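Local atomic coordinates of C alpha-dehydrogenase (Sphingobium sp. SYK-6, PDB entry 4YAC), a protein that binds NADH and, as a short-chain Calpha-dehydrogenase, probably oxidises alcohols in the pathway that cleaves lignin beta-aryl ethers. Residues Ala269-Ser272 and Tyr273-His276; Val75-Ala78 and Glu79-Gly83; Phe97-Ile100 and Glu101-Thr104. One frame throughout, in Å; residues are numbered along the deposited sequence.

How the interactions relate
From the N terminus the order is interaction 2, interaction 3, interaction 1, strictly in series: none encloses or crosses another, and each closes only a local turn within a continuous run of chain. Interaction 2 ends helix 68-81, which packs on the parallel sheet. Interaction 3 shapes the loop between strand 87-90 and helix 105-133, and both contacts belong to the short-chain dehydrogenase core. Interaction 1 joins helix 255-271 to the loop before helix 277-290, on the opposite side of the chain's centre from interaction 2, their centres about 54 Å apart. Interactions 1 and 3 both meet the second subunit, although their nearest atoms remain about 22 Å apart.

Interaction 1: Ala269-Ser272 and Tyr273-His276; sequences AMMS and YADH
Two rotations bring Ser-272 and Tyr-273 to the same backbone carbonyl. Ser-272 OG lies between its own backbone N and carbonyl carbon (chi1 74°), and the ring of Tyr-273 swings back beside its own N, with CG trans to the carbonyl carbon (chi1 -68°). The hydroxyl thereby donates to Ala-269 O at 2.6 Å, arriving tilted from the carbonyl plane, while Tyr-273 CD2 brings the ring edge to 3.3 Å from the same Ala-269 O, near the plane of the ring. Ser-272 OG itself meets that ring obliquely, 3.4 Å from Tyr-273 CD2.

Tyr-273 N reaches Met-270 O weakly, at 3.4 Å, and a type I turn from Met-271 to Ala-274 is closed by Ala-274 N donating to Met-271 O over 3.0 Å. That donor stands above the carbonyl plane and not on a lone pair, as is common for an i to i+3 bond. The chain of Met-271 bends at chi2 and chi3 and brings its methyl CE to 3.8 Å from Ala-274 CB, an apolar touch alongside the turn.

The second subunit covers much of this run: its Trp-248 packs on Ala-269, its Tyr-252 on Met-270 and its Pro-251 on Tyr-273. In a regular helix Tyr-273 N would serve Ala-269 O; here it shifts to the carbonyl three residues back. The serine hydroxyl, with a weak bond from Ser-272 N, holds Ala-269 O instead, so a carbonyl in the closing part of the helix keeps a short hydrogen bond as the chain turns away.

Interaction 2: Val75-Ala78 and Glu79-Gly83; sequences VDEA and EQVFG
The last two turns of helix 68-81 and the residues that leave it, part of the Rossmann-type alpha/beta core, join Val-75-Ala-78 to Glu-79-Gly-83. Val-75 O receives Glu-79 N at 3.0 Å, and the same i to i+4 pattern pairs Asp-76 with Gln-80 and Glu-77 with Val-81. At the end the pattern changes: Ala-78 O takes two donors, Phe-82 N at 2.9 Å and Gly-83 N at 3.2 Å, so this one carbonyl is gripped by an i+4 and an i+5 bond together. Gly-83 then leaves helical geometry with phi 152°.

Among the side chains, Glu-79 CG lies beside its own backbone N (chi1 -64°) and passes 3.3 Å from Val-75 O; the extended chain beyond carries OE2 to 4.0 Å from Val-75 CG1. Its OE1 comes within 4.2 Å of Asp-76 OD1, a pair of like charges probably eased by Arg-129 of helix 105-133, whose NH1 makes salt bridges to Asp-76 OD1 and Glu-79 OE2. Val-81 CG1 rests over one face of the Phe-82 ring, offset toward its rim. Ala-78 and Phe-82 both pack on Val-35 of the sheet, while Glu-77 OE2 is hydrogen-bonded to His-59 NE2.

With its helix linking outermost strand 57-62 to strand 87-90 across the sheet, the turn belongs to the beta-alpha-beta crossover of the Rossmann fold.

Interaction 3: Phe97-Ile100 and Glu101-Thr104; sequences FGPI and EKAT
Pro-99 and Ile-100 meet Glu-101 to Ala-103 in a compact turn whose backbone is tight and whose lysine side is loose. Pro-99 O accepts Lys-102 N at 3.0 Å and Ile-100 O accepts Ala-103 N at 3.2 Å. Both donors stand above their carbonyl planes, by 55° and 71°, as in a short 3-10 winding where each bond spans three residues.

On the packed side, buried Ile-100 brings CD1 to 4.2 Å from Ala-103 CB, and both side chains rest on Trp-108 of helix 105-133. A separate contact forms at the subunit interface, where Glu-101 folds back: CG between the backbone N and the carbonyl carbon (chi1 70°), with a further bend at chi2, lays its carboxylate against Pro-99, OE2 3.6 Å from Pro-99 CB. That OE2 is fixed by a hydrogen bond to Tyr-178 OH of the second subunit, and Ile-100 N is bonded to Glu-174 OE1 of the same neighbour.

Lys-102 gives the contrast. Its CB is 3.7 Å from Pro-99 O and its CG 4.2 Å from Pro-99 CB, but the chain then leads away and the residue is exposed.

The arrangement is a 3-10 turn followed by two extended residues, the second, Thr-104, being the N-cap of helix 105-133 with OG1 bonded to Asp-107 N, at a subunit interface consistent with the helix-paired dimers of short-chain dehydrogenases.

Interaction 1: Ala269-Ser272 and Tyr273-His276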
loop_
_atom_site.group_PDB
_atom_site.type_symbol
_atom_site.label_atom_id
_atom_site.label_comp_id
_atom_site.label_asym_id
_atom_site.label_seq_id
_atom_site.Cartn_x
_atom_site.Cartn_y
_atom_site.Cartn_z
ATOM N N ALA A 269 4.609 -16.813 -9.558
ATOM C CA ALA A 269 4.002 -17.334 -8.339
ATOM C C ALA A 269 2.569 -17.776 -8.606
ATOM O O ALA A 269 2.157 -18.858 -8.189
ATOM C CB ALA A 269 4.040 -16.295 -7.239
ATOM N N MET A 270 1.816 -16.931 -9.304
ATOM C CA MET A 270 0.457 -17.276 -9.701
ATOM C C MET A 270 0.452 -18.532 -10.565
ATOM O O MET A 270 -0.348 -19.441 -10.353
ATOM C CB MET A 270 -0.198 -16.127 -10.468
ATOM C CG MET A 270 -0.401 -14.857 -9.666
ATOM S SD MET A 270 -1.118 -13.562 -10.689
ATOM C CE MET A 270 -1.373 -12.264 -9.481
ATOM N N MET A 271 1.352 -18.575 -11.540
ATOM C CA MET A 271 1.396 -19.685 -12.483
ATOM C C MET A 271 1.955 -20.964 -11.857
ATOM O O MET A 271 1.804 -22.049 -12.421
ATOM C CB MET A 271 2.232 -19.305 -13.710
ATOM C CG MET A 271 1.601 -18.254 -14.624
ATOM S SD MET A 271 -0.097 -18.618 -15.125
ATOM C CE MET A 271 0.063 -20.304 -15.707
ATOM N N SER A 272 2.592 -20.846 -10.695
ATOM C CA SER A 272 3.187 -22.012 -10.043
ATOM C C SER A 272 2.114 -22.944 -9.479
ATOM O O SER A 272 2.397 -24.095 -9.150
ATOM C CB SER A 272 4.143 -21.581 -8.928
ATOM O OG SER A 272 3.436 -21.115 -7.794
ATOM N N TYR A 273 0.887 -22.440 -9.369
ATOM C CA TYR A 273 -0.246 -23.248 -8.926
ATOM C C TYR A 273 -1.085 -23.734 -10.110
ATOM O O TYR A 273 -2.200 -24.219 -9.928
ATOM C CB TYR A 273 -1.133 -22.450 -7.967
ATOM C CG TYR A 273 -0.510 -22.142 -6.622
ATOM C CD1 TYR A 273 -0.748 -22.955 -5.523
ATOM C CD2 TYR A 273 0.303 -21.029 -6.448
ATOM C CE1 TYR A 273 -0.192 -22.674 -4.289
ATOM C CE2 TYR A 273 0.862 -20.736 -5.216
ATOM C CZ TYR A 273 0.612 -21.563 -4.140
ATOM O OH TYR A 273 1.168 -21.281 -2.913
ATOM N N ALA A 274 -0.551 -23.594 -11.321
ATOM C CA ALA A 274 -1.279 -23.977 -12.531
ATOM C C ALA A 274 -1.573 -25.476 -12.571
ATOM O O ALA A 274 -2.732 -25.891 -12.631
ATOM C CB ALA A 274 -0.490 -23.566 -13.766
ATOM N N ASP A 275 -0.516 -26.281 -12.532
ATOM C CA ASP A 275 -0.626 -27.736 -12.599
ATOM C C ASP A 275 -1.411 -28.331 -11.428
ATOM O O ASP A 275 -1.749 -29.516 -11.433
ATOM C CB ASP A 275 0.771 -28.357 -12.641
ATOM C CG ASP A 275 1.583 -28.043 -11.397
ATOM O OD1 ASP A 275 1.622 -28.890 -10.479
ATOM O OD2 ASP A 275 2.175 -26.944 -11.333
ATOM N N HIS A 276 -1.692 -27.503 -10.427
ATOM C CA HIS A 276 -2.396 -27.928 -9.221
ATOM C C HIS A 276 -3.904 -28.046 -9.510
ATOM O O HIS A 276 -4.555 -27.036 -9.772
ATOM C CB HIS A 276 -2.106 -26.928 -8.094
ATOM C CG HIS A 276 -2.734 -27.275 -6.779
ATOM N ND1 HIS A 276 -2.962 -28.572 -6.378
ATOM C CD2 HIS A 276 -3.161 -26.483 -5.768
ATOM C CE1 HIS A 276 -3.517 -28.565 -5.178
ATOM N NE2 HIS A 276 -3.648 -27.314 -4.784
#

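Interaction 2: Val75-Ala78 and Glu79-Gly83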
loop_
_atom_site.group_PDB
_atom_site.type_symbol
_atom_site.label_atom_id
_atom_site.label_comp_id
_atom_site.label_asym_id
_atom_site.label_seq_id
_atom_site.Cartn_x
_atom_site.Cartn_y
_atom_site.Cartn_z
ATOM N N VAL A 75 -9.378 24.663 3.416
ATOM C CA VAL A 75 -10.002 24.585 2.104
ATOM C C VAL A 75 -11.115 25.630 1.997
ATOM O O VAL A 75 -11.297 26.233 0.941
ATOM C CB VAL A 75 -10.545 23.173 1.819
ATOM C CG1 VAL A 75 -11.342 23.147 0.531
ATOM C CG2 VAL A 75 -9.395 22.187 1.726
ATOM N N ASP A 76 -11.855 25.853 3.082
ATOM C CA ASP A 76 -12.823 26.951 3.118
ATOM C C ASP A 76 -12.140 28.262 2.763
ATOM O O ASP A 76 -12.639 29.045 1.952
ATOM C CB ASP A 76 -13.456 27.089 4.499
ATOM C CG ASP A 76 -14.523 26.057 4.774
ATOM O OD1 ASP A 76 -14.745 25.148 3.943
ATOM O OD2 ASP A 76 -15.140 26.168 5.848
ATOM N N GLU A 77 -10.995 28.493 3.401
ATOM C CA GLU A 77 -10.204 29.696 3.185
ATOM C C GLU A 77 -9.805 29.826 1.717
ATOM O O GLU A 77 -9.893 30.911 1.133
ATOM C CB GLU A 77 -8.964 29.677 4.082
ATOM C CG GLU A 77 -8.148 30.959 4.043
ATOM C CD GLU A 77 -6.971 30.933 5.001
ATOM O OE1 GLU A 77 -7.167 30.594 6.186
ATOM O OE2 GLU A 77 -5.846 31.251 4.565
ATOM N N ALA A 78 -9.385 28.715 1.122
ATOM C CA ALA A 78 -9.043 28.691 -0.294
ATOM C C ALA A 78 -10.224 29.150 -1.146
ATOM O O ALA A 78 -10.053 29.906 -2.101
ATOM C CB ALA A 78 -8.608 27.295 -0.707
ATOM N N GLU A 79 -11.421 28.701 -0.790
ATOM C CA GLU A 79 -12.621 29.040 -1.549
ATOM C C GLU A 79 -12.990 30.514 -1.401
ATOM O O GLU A 79 -13.485 31.136 -2.345
ATOM C CB GLU A 79 -13.790 28.157 -1.109
ATOM C CG GLU A 79 -13.575 26.682 -1.409
ATOM C CD GLU A 79 -14.666 25.790 -0.850
ATOM O OE1 GLU A 79 -15.511 26.283 -0.072
ATOM O OE2 GLU A 79 -14.677 24.590 -1.193
ATOM N N GLN A 80 -12.754 31.071 -0.219
ATOM C CA GLN A 80 -13.057 32.476 0.028
ATOM C C GLN A 80 -12.071 33.381 -0.692
ATOM O O GLN A 80 -12.442 34.437 -1.201
ATOM C CB GLN A 80 -13.037 32.783 1.527
ATOM C CG GLN A 80 -14.240 32.256 2.296
ATOM C CD GLN A 80 -15.559 32.704 1.694
ATOM O OE1 GLN A 80 -15.734 33.874 1.354
ATOM N NE2 GLN A 80 -16.489 31.768 1.547
ATOM N N VAL A 81 -10.814 32.958 -0.734
ATOM C CA VAL A 81 -9.755 33.787 -1.294
ATOM C C VAL A 81 -9.725 33.717 -2.823
ATOM O O VAL A 81 -9.606 34.748 -3.492
ATOM C CB VAL A 81 -8.387 33.373 -0.715
ATOM C CG1 VAL A 81 -7.242 34.066 -1.448
ATOM C CG2 VAL A 81 -8.336 33.697 0.773
ATOM N N PHE A 82 -9.839 32.507 -3.368
ATOM C CA PHE A 82 -9.767 32.299 -4.815
ATOM C C PHE A 82 -11.061 31.721 -5.375
ATOM O O PHE A 82 -11.676 32.302 -6.265
ATOM C CB PHE A 82 -8.609 31.359 -5.170
ATOM C CG PHE A 82 -7.238 31.951 -4.973
ATOM C CD1 PHE A 82 -6.985 33.291 -5.220
ATOM C CD2 PHE A 82 -6.187 31.146 -4.562
ATOM C CE1 PHE A 82 -5.719 33.817 -5.045
ATOM C CE2 PHE A 82 -4.921 31.663 -4.387
ATOM C CZ PHE A 82 -4.683 32.996 -4.626
ATOM N N GLY A 83 -11.458 30.563 -4.861
ATOM C CA GLY A 83 -12.636 29.869 -5.354
ATOM C C GLY A 83 -12.475 28.379 -5.143
ATOM O O GLY A 83 -11.492 27.951 -4.537
#

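Interaction 3: Phe97-Ile100 and Glu101-Thr104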
loop_
_atom_site.group_PDB
_atom_site.type_symbol
_atom_site.label_atom_id
_atom_site.label_comp_id
_atom_site.label_asym_id
_atom_site.label_seq_id
_atom_site.Cartn_x
_atom_site.Cartn_y
_atom_site.Cartn_z
ATOM N N PHE A 97 14.400 6.725 8.112
ATOM C CA PHE A 97 14.802 5.359 7.805
ATOM C C PHE A 97 15.544 4.721 8.972
ATOM O O PHE A 97 16.125 5.417 9.805
ATOM C CB PHE A 97 15.679 5.346 6.551
ATOM C CG PHE A 97 15.051 6.022 5.365
ATOM C CD1 PHE A 97 13.730 5.773 5.027
ATOM C CD2 PHE A 97 15.777 6.918 4.599
ATOM C CE1 PHE A 97 13.151 6.395 3.941
ATOM C CE2 PHE A 97 15.199 7.544 3.513
ATOM C CZ PHE A 97 13.885 7.283 3.184
ATOM N N GLY A 98 15.511 3.394 9.024
ATOM C CA GLY A 98 16.208 2.640 10.048
ATOM C C GLY A 98 15.794 1.184 10.000
ATOM O O GLY A 98 14.802 0.849 9.356
ATOM N N PRO A 99 16.550 0.309 10.676
ATOM C CA PRO A 99 16.177 -1.110 10.728
ATOM C C PRO A 99 14.758 -1.263 11.241
ATOM O O PRO A 99 14.412 -0.606 12.220
ATOM C CB PRO A 99 17.180 -1.715 11.716
ATOM C CG PRO A 99 18.303 -0.742 11.783
ATOM C CD PRO A 99 17.724 0.606 11.514
ATOM N N ILE A 100 13.949 -2.095 10.599
ATOM C CA ILE A 100 12.540 -2.164 10.960
ATOM C C ILE A 100 12.368 -2.671 12.390
ATOM O O ILE A 100 11.407 -2.308 13.064
ATOM C CB ILE A 100 11.737 -3.063 9.987
ATOM C CG1 ILE A 100 10.234 -2.989 10.284
ATOM C CG2 ILE A 100 12.201 -4.506 10.069
ATOM C CD1 ILE A 100 9.650 -1.591 10.264
ATOM N N GLU A 101 13.308 -3.484 12.866
ATOM C CA GLU A 101 13.185 -4.052 14.204
ATOM C C GLU A 101 13.476 -3.021 15.298
ATOM O O GLU A 101 13.209 -3.275 16.473
ATOM C CB GLU A 101 14.107 -5.266 14.365
ATOM C CG GLU A 101 15.608 -4.961 14.412
ATOM C CD GLU A 101 16.280 -5.017 13.053
ATOM O OE1 GLU A 101 15.573 -5.003 12.024
ATOM O OE2 GLU A 101 17.529 -5.079 13.019
ATOM N N LYS A 102 14.029 -1.874 14.914
ATOM C CA LYS A 102 14.315 -0.794 15.864
ATOM C C LYS A 102 13.297 0.343 15.778
ATOM O O LYS A 102 13.402 1.326 16.507
ATOM C CB LYS A 102 15.721 -0.223 15.638
ATOM C CG LYS A 102 16.866 -1.207 15.883
ATOM C CD LYS A 102 16.772 -1.891 17.243
ATOM C CE LYS A 102 17.947 -2.829 17.469
ATOM N NZ LYS A 102 17.690 -3.782 18.584
ATOM N N ALA A 103 12.315 0.208 14.891
ATOM C CA ALA A 103 11.288 1.235 14.741
ATOM C C ALA A 103 10.427 1.306 15.997
ATOM O O ALA A 103 10.125 0.278 16.606
ATOM C CB ALA A 103 10.426 0.951 13.522
ATOM N N THR A 104 10.055 2.522 16.392
ATOM C CA THR A 104 9.159 2.724 17.527
ATOM C C THR A 104 7.746 2.933 17.013
ATOM O O THR A 104 7.545 3.186 15.827
ATOM C CB THR A 104 9.571 3.934 18.396
ATOM O OG1 THR A 104 9.339 5.153 17.679
ATOM C CG2 THR A 104 11.038 3.840 18.792
#